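Local coordinates for designed Anbu Protein (Synthetic construct, PDB 5LOY) that probably hydrolyses proteins or peptides as an ancestral beta subunit of the proteasome family, and packs into a helical assembly, at residues F216-L219 with R220-S224; L194-E197 with R198-R202; I146-T149 with K150-K153; G50-A53 with T54-V58; T20-G23 with V24-S28. All blocks are in the same frame, centred on the assembly; numbering follows the deposited sequence.

Contact 1: residues F216-L219 with R220-S224; sequences FRML and RKQWS
Two successive turns of the alpha helix 214-232 meet here, and Phe216 with Arg220, four residues apart, is the telling side-chain pair. The aliphatic part of Arg220 lies over one face of the phenyl ring: CD of Arg220 is 3.9 Å from the centroid of the Phe216 ring and 16° off its normal, which makes this a CH-pi contact. It is displaced toward the rim, with Arg220 CD 3.8 Å from Phe216 CE2. A bend at chi3 (96°) then turns the guanidinium roughly flat against the ring, the two planes being 19° apart and Arg220 NH1 coming to 3.9 Å from Phe216 CE2. The charge is taken up on the neighbouring helix 166-183, where Arg220 NE makes a salt bridge to Asp178, so the ring and the carboxylate together fix the arginine. Met218 and Gln222 run side by side and point the same way, Met218 CG 3.7 Å from Gln222 NE2. Beneath them the backbone is regular: Arg220 N donates to Phe216 O at 3.0 Å, Trp223 N to Leu219 O at 2.9 Å, and the two amides between follow suit. Phe216 and Arg220 pack on Met181 of helix 166-183, Met218 and Gln222 on Pro235 of the second subunit, and Leu219 and Trp223 on both, touching that helix and Leu234 of the second subunit. The segment thus has the i to i+4 pairing of a helix packed at a subunit interface.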
loop_
_atom_site.group_PDB
_atom_site.type_symbol
_atom_site.label_atom_id
_atom_site.label_comp_id
_atom_site.label_asym_id
_atom_site.label_seq_id
_atom_site.Cartn_x
_atom_site.Cartn_y
_atom_site.Cartn_z
ATOM N N PHE A 216 -9.643 -20.579 -3.301
ATOM C CA PHE A 216 -8.763 -19.469 -2.942
ATOM C C PHE A 216 -7.308 -19.944 -2.893
ATOM O O PHE A 216 -6.424 -19.207 -3.298
ATOM C CB PHE A 216 -9.200 -18.791 -1.636
ATOM C CG PHE A 216 -8.512 -17.456 -1.364
ATOM C CD1 PHE A 216 -8.368 -16.490 -2.344
ATOM C CD2 PHE A 216 -8.030 -17.173 -0.108
ATOM C CE1 PHE A 216 -7.753 -15.262 -2.072
ATOM C CE2 PHE A 216 -7.415 -15.957 0.171
ATOM C CZ PHE A 216 -7.263 -15.002 -0.812
ATOM N N ARG A 217 -7.074 -21.180 -2.462
ATOM C CA ARG A 217 -5.737 -21.776 -2.548
ATOM C C ARG A 217 -5.221 -21.898 -3.969
ATOM O O ARG A 217 -4.079 -21.571 -4.223
ATOM C CB ARG A 217 -5.711 -23.166 -1.960
ATOM C CG ARG A 217 -5.443 -23.204 -0.477
ATOM C CD ARG A 217 -5.077 -24.625 -0.034
ATOM N NE ARG A 217 -5.117 -24.689 1.417
ATOM C CZ ARG A 217 -5.117 -25.807 2.126
ATOM N NH1 ARG A 217 -5.095 -26.997 1.527
ATOM N NH2 ARG A 217 -5.159 -25.730 3.452
ATOM N N MET A 218 -6.064 -22.369 -4.884
ATOM C CA MET A 218 -5.690 -22.473 -6.279
ATOM C C MET A 218 -5.364 -21.107 -6.847
ATOM O O MET A 218 -4.407 -20.951 -7.582
ATOM C CB MET A 218 -6.794 -23.100 -7.117
ATOM C CG MET A 218 -6.280 -23.996 -8.232
ATOM S SD MET A 218 -7.540 -24.921 -9.176
ATOM C CE MET A 218 -9.055 -23.932 -9.171
ATOM N N LEU A 219 -6.180 -20.121 -6.523
ATOM C CA LEU A 219 -6.011 -18.797 -7.075
ATOM C C LEU A 219 -4.672 -18.225 -6.634
ATOM O O LEU A 219 -3.900 -17.718 -7.454
ATOM C CB LEU A 219 -7.154 -17.895 -6.628
ATOM C CG LEU A 219 -7.319 -16.525 -7.266
ATOM C CD1 LEU A 219 -7.684 -16.711 -8.728
ATOM C CD2 LEU A 219 -8.413 -15.719 -6.580
ATOM N N ARG A 220 -4.377 -18.303 -5.344
ATOM C CA ARG A 220 -3.148 -17.725 -4.828
ATOM C C ARG A 220 -1.923 -18.368 -5.474
ATOM O O ARG A 220 -0.962 -17.703 -5.822
ATOM C CB ARG A 220 -3.092 -17.878 -3.319
ATOM C CG ARG A 220 -4.173 -17.083 -2.610
ATOM C CD ARG A 220 -4.168 -17.352 -1.124
ATOM N NE ARG A 220 -3.402 -16.305 -0.474
ATOM C CZ ARG A 220 -3.316 -16.148 0.846
ATOM N NH1 ARG A 220 -3.947 -17.007 1.652
ATOM N NH2 ARG A 220 -2.595 -15.127 1.359
ATOM N N LYS A 221 -1.975 -19.675 -5.631
ATOM C CA LYS A 221 -0.862 -20.420 -6.132
ATOM C C LYS A 221 -0.631 -20.117 -7.607
ATOM O O LYS A 221 0.499 -20.001 -8.030
ATOM C CB LYS A 221 -1.117 -21.900 -5.889
ATOM C CG LYS A 221 -0.162 -22.874 -6.547
ATOM C CD LYS A 221 -0.642 -24.288 -6.243
ATOM C CE LYS A 221 -0.478 -25.242 -7.413
ATOM N NZ LYS A 221 0.932 -25.697 -7.478
ATOM N N GLN A 222 -1.692 -19.992 -8.392
ATOM C CA GLN A 222 -1.531 -19.697 -9.807
ATOM C C GLN A 222 -1.156 -18.239 -10.036
ATOM O O GLN A 222 -0.437 -17.944 -10.991
ATOM C CB GLN A 222 -2.787 -20.023 -10.584
ATOM C CG GLN A 222 -3.027 -21.530 -10.678
ATOM C CD GLN A 222 -4.161 -21.894 -11.629
ATOM O OE1 GLN A 222 -4.487 -21.109 -12.499
ATOM N NE2 GLN A 222 -4.759 -23.063 -11.468
ATOM N N TRP A 223 -1.641 -17.331 -9.193
ATOM C CA TRP A 223 -1.267 -15.914 -9.302
ATOM C C TRP A 223 0.208 -15.759 -9.007
ATOM O O TRP A 223 0.947 -15.138 -9.756
ATOM C CB TRP A 223 -2.082 -15.073 -8.332
ATOM C CG TRP A 223 -1.850 -13.606 -8.366
ATOM C CD1 TRP A 223 -1.576 -12.819 -7.301
ATOM C CD2 TRP A 223 -1.948 -12.717 -9.503
ATOM N NE1 TRP A 223 -1.461 -11.495 -7.689
ATOM C CE2 TRP A 223 -1.693 -11.406 -9.036
ATOM C CE3 TRP A 223 -2.197 -12.903 -10.851
ATOM C CZ2 TRP A 223 -1.705 -10.298 -9.872
ATOM C CZ3 TRP A 223 -2.208 -11.818 -11.674
ATOM C CH2 TRP A 223 -1.965 -10.529 -11.191
ATOM N N SER A 224 0.632 -16.376 -7.925
ATOM C CA SER A 224 2.039 -16.425 -7.583
ATOM C C SER A 224 2.930 -16.983 -8.722
ATOM O O SER A 224 3.903 -16.363 -9.084
ATOM C CB SER A 224 2.203 -17.218 -6.310
ATOM O OG SER A 224 3.545 -17.346 -5.997
#

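Contact 2: residues L194-E197 with R198-R202; sequences LVYE and RDSLR
Glu197 ends a strand and Ser200 closes the type II beta turn that follows it, the chain reversing through Arg198 and Asp199, the latter with a positive phi (67°). Two donors of one residue grip the carbonyl at the start of the turn. Ser200 N reaches Glu197 O at 3.0 Å, tilted from the carbonyl plane, and Ser200 OG reaches Glu197 O at 2.7 Å, in that plane and on a lone pair. The hydroxyl is put there by a chi1 of 58°, which sets it between backbone N and carbonyl carbon. A water adds a second link, accepting from Glu197 N at 2.8 Å and donating to Ser200 OG at 2.9 Å. Tyr196 reaches along the inside of the bend: its OH accepts from Leu201 N at 3.0 Å, and the same OH is hydrogen-bonded to Gln117 OE1, which also takes Asp199 N. Ser200 OG comes obliquely to the ring, 3.2 Å from Tyr196 CE1, and Arg202 O lies at the ring edge, 3.4 Å from Tyr196 CD1. A phenylalanine here would keep the ring but would probably leave Leu201 N without its acceptor and weaken the tie between the loop and Gln117. In the fold, strand 191-197 runs between strands 11-21 and 205-209 of one sheet. Tyr196 meets Val43 on strand 42-50 of the other sheet, Leu201 bonds through its backbone to Gly40, and Val195 and Glu197 touch Leu166 on helix 166-183.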
loop_
_atom_site.group_PDB
_atom_site.type_symbol
_atom_site.label_atom_id
_atom_site.label_comp_id
_atom_site.label_asym_id
_atom_site.label_seq_id
_atom_site.Cartn_x
_atom_site.Cartn_y
_atom_site.Cartn_z
ATOM N N LEU A 194 -19.470 -11.262 -1.551
ATOM C CA LEU A 194 -20.838 -11.176 -2.070
ATOM C C LEU A 194 -20.834 -10.565 -3.454
ATOM O O LEU A 194 -20.230 -9.523 -3.673
ATOM C CB LEU A 194 -21.691 -10.358 -1.119
ATOM C CG LEU A 194 -23.197 -10.380 -1.350
ATOM C CD1 LEU A 194 -23.915 -10.010 -0.052
ATOM C CD2 LEU A 194 -23.636 -9.455 -2.474
ATOM N N VAL A 195 -21.499 -11.237 -4.380
ATOM C CA VAL A 195 -21.577 -10.804 -5.773
ATOM C C VAL A 195 -23.033 -10.620 -6.148
ATOM O O VAL A 195 -23.817 -11.552 -6.044
ATOM C CB VAL A 195 -20.952 -11.849 -6.733
ATOM C CG1 VAL A 195 -21.177 -11.443 -8.194
ATOM C CG2 VAL A 195 -19.472 -11.999 -6.461
ATOM N N TYR A 196 -23.388 -9.403 -6.574
ATOM C CA TYR A 196 -24.795 -9.002 -6.797
ATOM C C TYR A 196 -25.013 -8.681 -8.266
ATOM O O TYR A 196 -24.316 -7.825 -8.808
ATOM C CB TYR A 196 -25.160 -7.765 -5.922
ATOM C CG TYR A 196 -26.532 -7.213 -6.257
ATOM C CD1 TYR A 196 -27.683 -7.840 -5.788
ATOM C CD2 TYR A 196 -26.683 -6.127 -7.090
ATOM C CE1 TYR A 196 -28.929 -7.379 -6.124
ATOM C CE2 TYR A 196 -27.940 -5.658 -7.445
ATOM C CZ TYR A 196 -29.059 -6.290 -6.964
ATOM O OH TYR A 196 -30.326 -5.855 -7.304
ATOM N N GLU A 197 -25.974 -9.346 -8.904
ATOM C CA GLU A 197 -26.318 -9.060 -10.299
ATOM C C GLU A 197 -27.345 -7.929 -10.453
ATOM O O GLU A 197 -28.423 -7.967 -9.859
ATOM C CB GLU A 197 -26.914 -10.293 -10.984
ATOM C CG GLU A 197 -25.937 -11.408 -11.343
ATOM C CD GLU A 197 -26.619 -12.580 -12.072
ATOM O OE1 GLU A 197 -27.804 -12.482 -12.483
ATOM O OE2 GLU A 197 -25.964 -13.629 -12.222
ATOM N N ARG A 198 -27.014 -6.957 -11.290
ATOM C CA ARG A 198 -27.904 -5.848 -11.598
ATOM C C ARG A 198 -29.346 -6.301 -11.873
ATOM O O ARG A 198 -29.569 -7.201 -12.665
ATOM C CB ARG A 198 -27.367 -5.091 -12.822
ATOM C CG ARG A 198 -28.054 -3.762 -13.110
ATOM C CD ARG A 198 -27.830 -3.321 -14.545
ATOM N NE ARG A 198 -27.211 -1.998 -14.597
ATOM C CZ ARG A 198 -27.852 -0.828 -14.486
ATOM N NH1 ARG A 198 -27.147 0.301 -14.555
ATOM N NH2 ARG A 198 -29.182 -0.755 -14.299
ATOM N N ASP A 199 -30.296 -5.647 -11.213
ATOM C CA ASP A 199 -31.737 -5.917 -11.353
ATOM C C ASP A 199 -32.237 -7.267 -10.841
ATOM O O ASP A 199 -33.391 -7.583 -11.053
ATOM C CB ASP A 199 -32.238 -5.752 -12.808
ATOM C CG ASP A 199 -31.942 -4.375 -13.405
ATOM O OD1 ASP A 199 -31.516 -3.425 -12.708
ATOM O OD2 ASP A 199 -32.159 -4.252 -14.626
ATOM N N SER A 200 -31.411 -8.059 -10.162
ATOM C CA SER A 200 -31.909 -9.304 -9.560
ATOM C C SER A 200 -32.769 -9.013 -8.325
ATOM O O SER A 200 -33.746 -9.686 -8.103
ATOM C CB SER A 200 -30.748 -10.235 -9.194
ATOM O OG SER A 200 -29.847 -9.599 -8.295
ATOM N N LEU A 201 -32.375 -8.014 -7.535
ATOM C CA LEU A 201 -33.054 -7.643 -6.292
ATOM C C LEU A 201 -33.087 -8.810 -5.304
ATOM O O LEU A 201 -34.045 -9.014 -4.563
ATOM C CB LEU A 201 -34.451 -7.102 -6.589
ATOM C CG LEU A 201 -34.484 -5.882 -7.526
ATOM C CD1 LEU A 201 -35.922 -5.487 -7.831
ATOM C CD2 LEU A 201 -33.739 -4.692 -6.938
ATOM N N ARG A 202 -31.988 -9.549 -5.301
ATOM C CA ARG A 202 -31.848 -10.802 -4.585
ATOM C C ARG A 202 -30.341 -11.007 -4.321
ATOM O O ARG A 202 -29.522 -10.644 -5.143
ATOM C CB ARG A 202 -32.398 -11.905 -5.491
ATOM C CG ARG A 202 -33.104 -13.049 -4.808
ATOM C CD ARG A 202 -33.856 -13.887 -5.846
ATOM N NE ARG A 202 -35.134 -13.274 -6.253
ATOM C CZ ARG A 202 -36.284 -13.360 -5.568
ATOM N NH1 ARG A 202 -36.353 -14.039 -4.421
ATOM N NH2 ARG A 202 -37.383 -12.756 -6.024
HETATM O O HOH W 1 -27.592 -11.149 -7.414
#

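Contact 3: residues I146-T149 with K150-K153; sequences IGET and KYGK
Thr149 and Gly152 bracket a tight backbone turn in which residues 150-152 take helical angles, and Gly152 N makes a weak bond, 3.3 Å, to Thr149 O. This is a strand-to-helix connection of the proteasome-type Ntn fold, leading from strand 143-147 into helix 153-159. At its mouth Glu148 folds back over the turn: a bend at chi2 (-61°) brings its carboxylate beside Tyr151, with Glu148 OE1 3.6 Å from Tyr151 CE2. The approach is oblique, carboxylate and ring planes standing 53° apart. The main polar partner of the carboxylate belongs to the other chain: Lys150 of the second subunit forms a salt bridge with Glu148 OE1, and Lys150 in turn pairs with Glu148 of that second subunit. Tyr151 is held at its far end by Asn184, through OH. Thr149 OG1, set between its own backbone N and carbonyl carbon, passes Lys150 CG at 4.0 Å and makes no hydrogen bond to Lys150 N. The backbone of Glu148 also bonds to Thr1, the first residue of the chain. A bridging water completes the turn, donating to Glu148 O at 2.7 Å, accepting from Gly152 N at 3.0 Å and lying in plane at the edge of the Tyr151 ring.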
loop_
_atom_site.group_PDB
_atom_site.type_symbol
_atom_site.label_atom_id
_atom_site.label_comp_id
_atom_site.label_asym_id
_atom_site.label_seq_id
_atom_site.Cartn_x
_atom_site.Cartn_y
_atom_site.Cartn_z
ATOM N N ILE A 146 -11.789 0.453 2.555
ATOM C CA ILE A 146 -11.606 0.958 3.922
ATOM C C ILE A 146 -10.736 -0.031 4.695
ATOM O O ILE A 146 -10.632 -1.203 4.296
ATOM C CB ILE A 146 -12.944 1.169 4.653
ATOM C CG1 ILE A 146 -13.755 -0.117 4.727
ATOM C CG2 ILE A 146 -13.779 2.243 3.960
ATOM C CD1 ILE A 146 -15.118 0.063 5.361
ATOM N N GLY A 147 -10.119 0.436 5.788
ATOM C CA GLY A 147 -9.189 -0.390 6.584
ATOM C C GLY A 147 -7.760 -0.136 6.183
ATOM O O GLY A 147 -7.403 0.997 5.931
ATOM N N GLU A 148 -6.953 -1.194 6.083
ATOM C CA GLU A 148 -5.618 -1.117 5.445
ATOM C C GLU A 148 -5.762 -1.350 3.955
ATOM O O GLU A 148 -5.921 -2.484 3.515
ATOM C CB GLU A 148 -4.685 -2.193 5.988
ATOM C CG GLU A 148 -4.049 -1.852 7.327
ATOM C CD GLU A 148 -3.175 -0.597 7.313
ATOM O OE1 GLU A 148 -2.508 -0.298 6.290
ATOM O OE2 GLU A 148 -3.151 0.105 8.350
ATOM N N THR A 149 -5.672 -0.287 3.174
ATOM C CA THR A 149 -6.110 -0.298 1.776
ATOM C C THR A 149 -4.991 -0.186 0.703
ATOM O O THR A 149 -5.202 -0.517 -0.446
ATOM C CB THR A 149 -7.059 0.892 1.559
ATOM O OG1 THR A 149 -6.334 2.114 1.755
ATOM C CG2 THR A 149 -8.199 0.869 2.568
ATOM N N LYS A 150 -3.828 0.305 1.083
ATOM C CA LYS A 150 -2.853 0.708 0.101
ATOM C C LYS A 150 -2.149 -0.440 -0.565
ATOM O O LYS A 150 -1.836 -0.358 -1.740
ATOM C CB LYS A 150 -1.838 1.639 0.738
ATOM C CG LYS A 150 -2.471 2.945 1.137
ATOM C CD LYS A 150 -1.527 3.804 1.925
ATOM C CE LYS A 150 -2.188 5.128 2.274
ATOM N NZ LYS A 150 -1.224 6.011 2.968
ATOM N N TYR A 151 -1.975 -1.531 0.151
ATOM C CA TYR A 151 -1.343 -2.723 -0.421
ATOM C C TYR A 151 -2.149 -3.293 -1.580
ATOM O O TYR A 151 -1.583 -3.808 -2.531
ATOM C CB TYR A 151 -1.164 -3.825 0.635
ATOM C CG TYR A 151 -0.493 -3.370 1.927
ATOM C CD1 TYR A 151 0.885 -3.348 2.058
ATOM C CD2 TYR A 151 -1.254 -2.982 3.026
ATOM C CE1 TYR A 151 1.479 -2.938 3.251
ATOM C CE2 TYR A 151 -0.665 -2.582 4.214
ATOM C CZ TYR A 151 0.692 -2.560 4.329
ATOM O OH TYR A 151 1.246 -2.181 5.547
ATOM N N GLY A 152 -3.470 -3.180 -1.486
ATOM C CA GLY A 152 -4.380 -3.811 -2.422
ATOM C C GLY A 152 -4.925 -2.898 -3.489
ATOM O O GLY A 152 -5.600 -3.370 -4.418
ATOM N N LYS A 153 -4.613 -1.603 -3.400
ATOM C CA LYS A 153 -5.116 -0.649 -4.373
ATOM C C LYS A 153 -4.544 -0.824 -5.802
ATOM O O LYS A 153 -5.282 -0.673 -6.769
ATOM C CB LYS A 153 -4.891 0.777 -3.895
ATOM C CG LYS A 153 -5.575 1.850 -4.739
ATOM C CD LYS A 153 -5.337 3.228 -4.117
ATOM C CE LYS A 153 -6.242 4.343 -4.673
ATOM N NZ LYS A 153 -5.684 4.964 -5.904
HETATM O O HOH W 2 -4.590 -3.223 1.255
#

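Contact 4: residues G50-A53 with T54-V58; sequences GNLA and TTQAV
Asn51 and Thr54 cross with their side chains at about a right angle, and the amide of Asn51 caps the helix. Asn51 OD1 accepts from Thr54 N at 3.2 Å, in the plane of the amide carbonyl and on a lone pair, which makes Asn51 the N-cap of helix 52-62. Its CG stands anti to the backbone N (chi1 -172°), and this swings OD1 back over the first turn. The other end of the amide is fixed too, since Asn51 ND2 bonds to Asp107 O, while Thr54 OG1 turns to Phe108 O. Leu52 and Thr55 also cross nearly at right angles, Leu52 CD1 coming to 3.9 Å from Thr55 OG1. Thr55 CG2 comes to 3.4 Å from Asn51 O, and Thr55 OG1 lies 3.2 Å from Leu52 O, though its proton has a second acceptor within reach. Gln56 passes obliquely by Leu52, Gln56 CG being 4.1 Å from Leu52 CD1. The helical main-chain bonds start at once: Thr55 N binds Asn51 O at 3.0 Å and Gln56 N binds Leu52 O at the same length, with N-H...O angles of 166° and 167°. The helix thus leaves strand 42-50 with its first turn closed, then packs on two elements of its own chain: Thr54 touches Leu90 and Gln94 on helix 79-94, Ala57 meets Val93 there, Thr55 packs on Ala110 and Val58 on Phe112 of strand 110-118.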
loop_
_atom_site.group_PDB
_atom_site.type_symbol
_atom_site.label_atom_id
_atom_site.label_comp_id
_atom_site.label_asym_id
_atom_site.label_seq_id
_atom_site.Cartn_x
_atom_site.Cartn_y
_atom_site.Cartn_z
ATOM N N GLY A 50 -12.761 0.068 11.538
ATOM C CA GLY A 50 -12.390 0.943 12.652
ATOM C C GLY A 50 -12.736 0.321 13.975
ATOM O O GLY A 50 -12.838 -0.871 14.106
ATOM N N ASN A 51 -12.937 1.159 14.966
ATOM C CA ASN A 51 -13.180 0.713 16.302
ATOM C C ASN A 51 -14.434 -0.151 16.391
ATOM O O ASN A 51 -15.505 0.273 15.985
ATOM C CB ASN A 51 -13.310 1.928 17.172
ATOM C CG ASN A 51 -13.383 1.578 18.620
ATOM O OD1 ASN A 51 -14.417 1.129 19.112
ATOM N ND2 ASN A 51 -12.294 1.755 19.312
ATOM N N LEU A 52 -14.289 -1.363 16.916
ATOM C CA LEU A 52 -15.384 -2.332 16.989
ATOM C C LEU A 52 -16.525 -1.875 17.886
ATOM O O LEU A 52 -17.670 -2.079 17.564
ATOM C CB LEU A 52 -14.868 -3.681 17.496
ATOM C CG LEU A 52 -15.897 -4.830 17.496
ATOM C CD1 LEU A 52 -16.316 -5.179 16.080
ATOM C CD2 LEU A 52 -15.359 -6.053 18.178
ATOM N N ALA A 53 -16.229 -1.286 19.035
ATOM C CA ALA A 53 -17.314 -0.781 19.881
ATOM C C ALA A 53 -18.165 0.242 19.131
ATOM O O ALA A 53 -19.388 0.261 19.268
ATOM C CB ALA A 53 -16.797 -0.197 21.189
ATOM N N THR A 54 -17.520 1.074 18.339
ATOM C CA THR A 54 -18.228 2.077 17.564
ATOM C C THR A 54 -19.052 1.435 16.437
ATOM O O THR A 54 -20.230 1.726 16.303
ATOM C CB THR A 54 -17.241 3.097 16.987
ATOM O OG1 THR A 54 -16.577 3.737 18.065
ATOM C CG2 THR A 54 -17.946 4.149 16.138
ATOM N N THR A 55 -18.453 0.543 15.649
ATOM C CA THR A 55 -19.225 -0.065 14.563
ATOM C C THR A 55 -20.425 -0.864 15.095
ATOM O O THR A 55 -21.496 -0.784 14.530
ATOM C CB THR A 55 -18.383 -0.943 13.634
ATOM O OG1 THR A 55 -17.865 -2.043 14.371
ATOM C CG2 THR A 55 -17.258 -0.138 13.061
ATOM N N GLN A 56 -20.244 -1.601 16.178
ATOM C CA GLN A 56 -21.334 -2.381 16.734
ATOM C C GLN A 56 -22.451 -1.479 17.242
ATOM O O GLN A 56 -23.607 -1.856 17.174
ATOM C CB GLN A 56 -20.870 -3.283 17.888
ATOM C CG GLN A 56 -20.084 -4.494 17.454
ATOM C CD GLN A 56 -19.809 -5.493 18.588
ATOM O OE1 GLN A 56 -19.841 -5.158 19.772
ATOM N NE2 GLN A 56 -19.542 -6.741 18.211
ATOM N N ALA A 57 -22.102 -0.308 17.772
ATOM C CA ALA A 57 -23.107 0.625 18.263
ATOM C C ALA A 57 -23.876 1.299 17.109
ATOM O O ALA A 57 -25.070 1.559 17.226
ATOM C CB ALA A 57 -22.481 1.657 19.162
ATOM N N VAL A 58 -23.200 1.535 15.991
ATOM C CA VAL A 58 -23.862 2.043 14.795
ATOM C C VAL A 58 -24.858 1.026 14.264
ATOM O O VAL A 58 -26.035 1.349 14.076
ATOM C CB VAL A 58 -22.856 2.386 13.712
ATOM C CG1 VAL A 58 -23.551 2.667 12.393
ATOM C CG2 VAL A 58 -22.063 3.607 14.139
#

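Contact 5: residues T20-G23 with V24-S28; sequences TNAG and VDNIS
A chi1 of 34° at Ser28, short of a staggered position, and a chi1 of -156° at Asn26, with CG anti to the backbone N, bring these two polar groups together beside Ala22. Ser28 OG donates to Asn26 OD1 at 3.2 Å, and Ser28 OG also lies 3.6 Å from Ala22 CB on the opposing arm of the hairpin. With an alanine here in place of Ser28, the Asn26 amide would probably lose this donor and be freer to turn, and the hydroxyl's contact with Ala22 CB would go. The backbone supplies the rest. Thr20 and Ser28 form an antiparallel hydrogen-bonded pair, Thr20 N to Ser28 O at 2.9 Å and Ser28 N to Thr20 O at 3.0 Å. Asn21 and Ile27 are the non-hydrogen-bonded pair beside it, next to which Ile27 CA makes a CA-H...O contact of 3.3 Å to Thr20 O. Farther out Ala22 N donates to Asn26 O at 3.1 Å. A type II beta turn from Gly23 to Asn26 closes the loop, with Asp25 at a positive phi (61°) and Asn26 N bonded to Gly23 O at 3.2 Å from above the carbonyl plane. The hairpin joins strand 11-21, which pairs also with 2-8 and 191-197, to strand 27-29. Phe30 just beyond it packs on Thr20 and Ala22, and Lys32 bonds to Thr20 OG1.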
loop_
_atom_site.group_PDB
_atom_site.type_symbol
_atom_site.label_atom_id
_atom_site.label_comp_id
_atom_site.label_asym_id
_atom_site.label_seq_id
_atom_site.Cartn_x
_atom_site.Cartn_y
_atom_site.Cartn_z
ATOM N N THR A 20 -9.645 -8.408 13.581
ATOM C CA THR A 20 -10.170 -7.237 14.227
ATOM C C THR A 20 -9.451 -6.955 15.542
ATOM O O THR A 20 -9.278 -7.843 16.350
ATOM C CB THR A 20 -11.679 -7.421 14.547
ATOM O OG1 THR A 20 -12.388 -7.817 13.365
ATOM C CG2 THR A 20 -12.302 -6.135 15.054
ATOM N N ASN A 21 -9.095 -5.694 15.758
ATOM C CA ASN A 21 -8.699 -5.225 17.082
ATOM C C ASN A 21 -9.847 -5.227 18.121
ATOM O O ASN A 21 -10.770 -4.414 18.059
ATOM C CB ASN A 21 -8.073 -3.843 16.992
ATOM C CG ASN A 21 -6.749 -3.804 17.683
ATOM O OD1 ASN A 21 -5.714 -4.079 17.053
ATOM N ND2 ASN A 21 -6.763 -3.577 19.007
ATOM N N ALA A 22 -9.798 -6.155 19.066
ATOM C CA ALA A 22 -10.850 -6.290 20.056
ATOM C C ALA A 22 -10.290 -6.006 21.436
ATOM O O ALA A 22 -10.559 -6.735 22.400
ATOM C CB ALA A 22 -11.425 -7.695 19.994
ATOM N N GLY A 23 -9.487 -4.960 21.534
ATOM C CA GLY A 23 -8.813 -4.657 22.779
ATOM C C GLY A 23 -7.383 -5.147 22.862
ATOM O O GLY A 23 -6.847 -5.788 21.951
ATOM N N VAL A 24 -6.792 -4.867 24.012
ATOM C CA VAL A 24 -5.356 -4.958 24.223
ATOM C C VAL A 24 -4.886 -6.431 24.235
ATOM O O VAL A 24 -5.419 -7.260 24.998
ATOM C CB VAL A 24 -4.972 -4.218 25.544
ATOM C CG1 VAL A 24 -3.484 -4.364 25.876
ATOM C CG2 VAL A 24 -5.362 -2.740 25.463
ATOM N N ASP A 25 -3.888 -6.731 23.384
ATOM C CA ASP A 25 -3.309 -8.089 23.196
ATOM C C ASP A 25 -4.350 -9.088 22.703
ATOM O O ASP A 25 -4.229 -10.281 22.962
ATOM C CB ASP A 25 -2.655 -8.628 24.492
ATOM C CG ASP A 25 -1.408 -7.832 24.922
ATOM O OD1 ASP A 25 -0.546 -7.535 24.057
ATOM O OD2 ASP A 25 -1.295 -7.514 26.132
ATOM N N ASN A 26 -5.389 -8.591 22.032
ATOM C CA ASN A 26 -6.493 -9.430 21.594
ATOM C C ASN A 26 -6.919 -8.983 20.217
ATOM O O ASN A 26 -7.497 -7.924 20.023
ATOM C CB ASN A 26 -7.684 -9.397 22.569
ATOM C CG ASN A 26 -8.558 -10.651 22.477
ATOM O OD1 ASN A 26 -9.004 -11.058 21.397
ATOM N ND2 ASN A 26 -8.807 -11.269 23.618
ATOM N N ILE A 27 -6.574 -9.808 19.256
ATOM C CA ILE A 27 -7.027 -9.640 17.920
ATOM C C ILE A 27 -7.892 -10.861 17.709
ATOM O O ILE A 27 -7.439 -11.975 17.963
ATOM C CB ILE A 27 -5.823 -9.618 16.974
ATOM C CG1 ILE A 27 -4.954 -8.395 17.296
ATOM C CG2 ILE A 27 -6.269 -9.586 15.530
ATOM C CD1 ILE A 27 -3.629 -8.351 16.554
ATOM N N SER A 28 -9.148 -10.676 17.321
ATOM C CA SER A 28 -9.996 -11.840 17.050
ATOM C C SER A 28 -10.843 -11.664 15.823
ATOM O O SER A 28 -10.682 -10.690 15.064
ATOM C CB SER A 28 -10.827 -12.295 18.277
ATOM O OG SER A 28 -11.212 -11.198 19.058
#

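How the contacts relate
Contacts 4 and 5 are the pair that touch: Leu52 CB is 4.2 Å from Asn21 O, and Leu52 CD1 is 4.3 Å from Thr20 CG2, so the capped helix start packs on the hairpin, with centres about 13 Å apart. Contact 3 comes close to contact 4 as well, nearest atoms about 6 Å apart, and bonds through its backbone to Thr1, where Ntn hydrolases as a family carry their nucleophile. Contacts 2, 3 and 5 reach one sheet, though the centres of contacts 2 and 5 are about 34 Å apart. Contact 1 lies some 20 Å from contact 3 between centres, and both meet the second subunit.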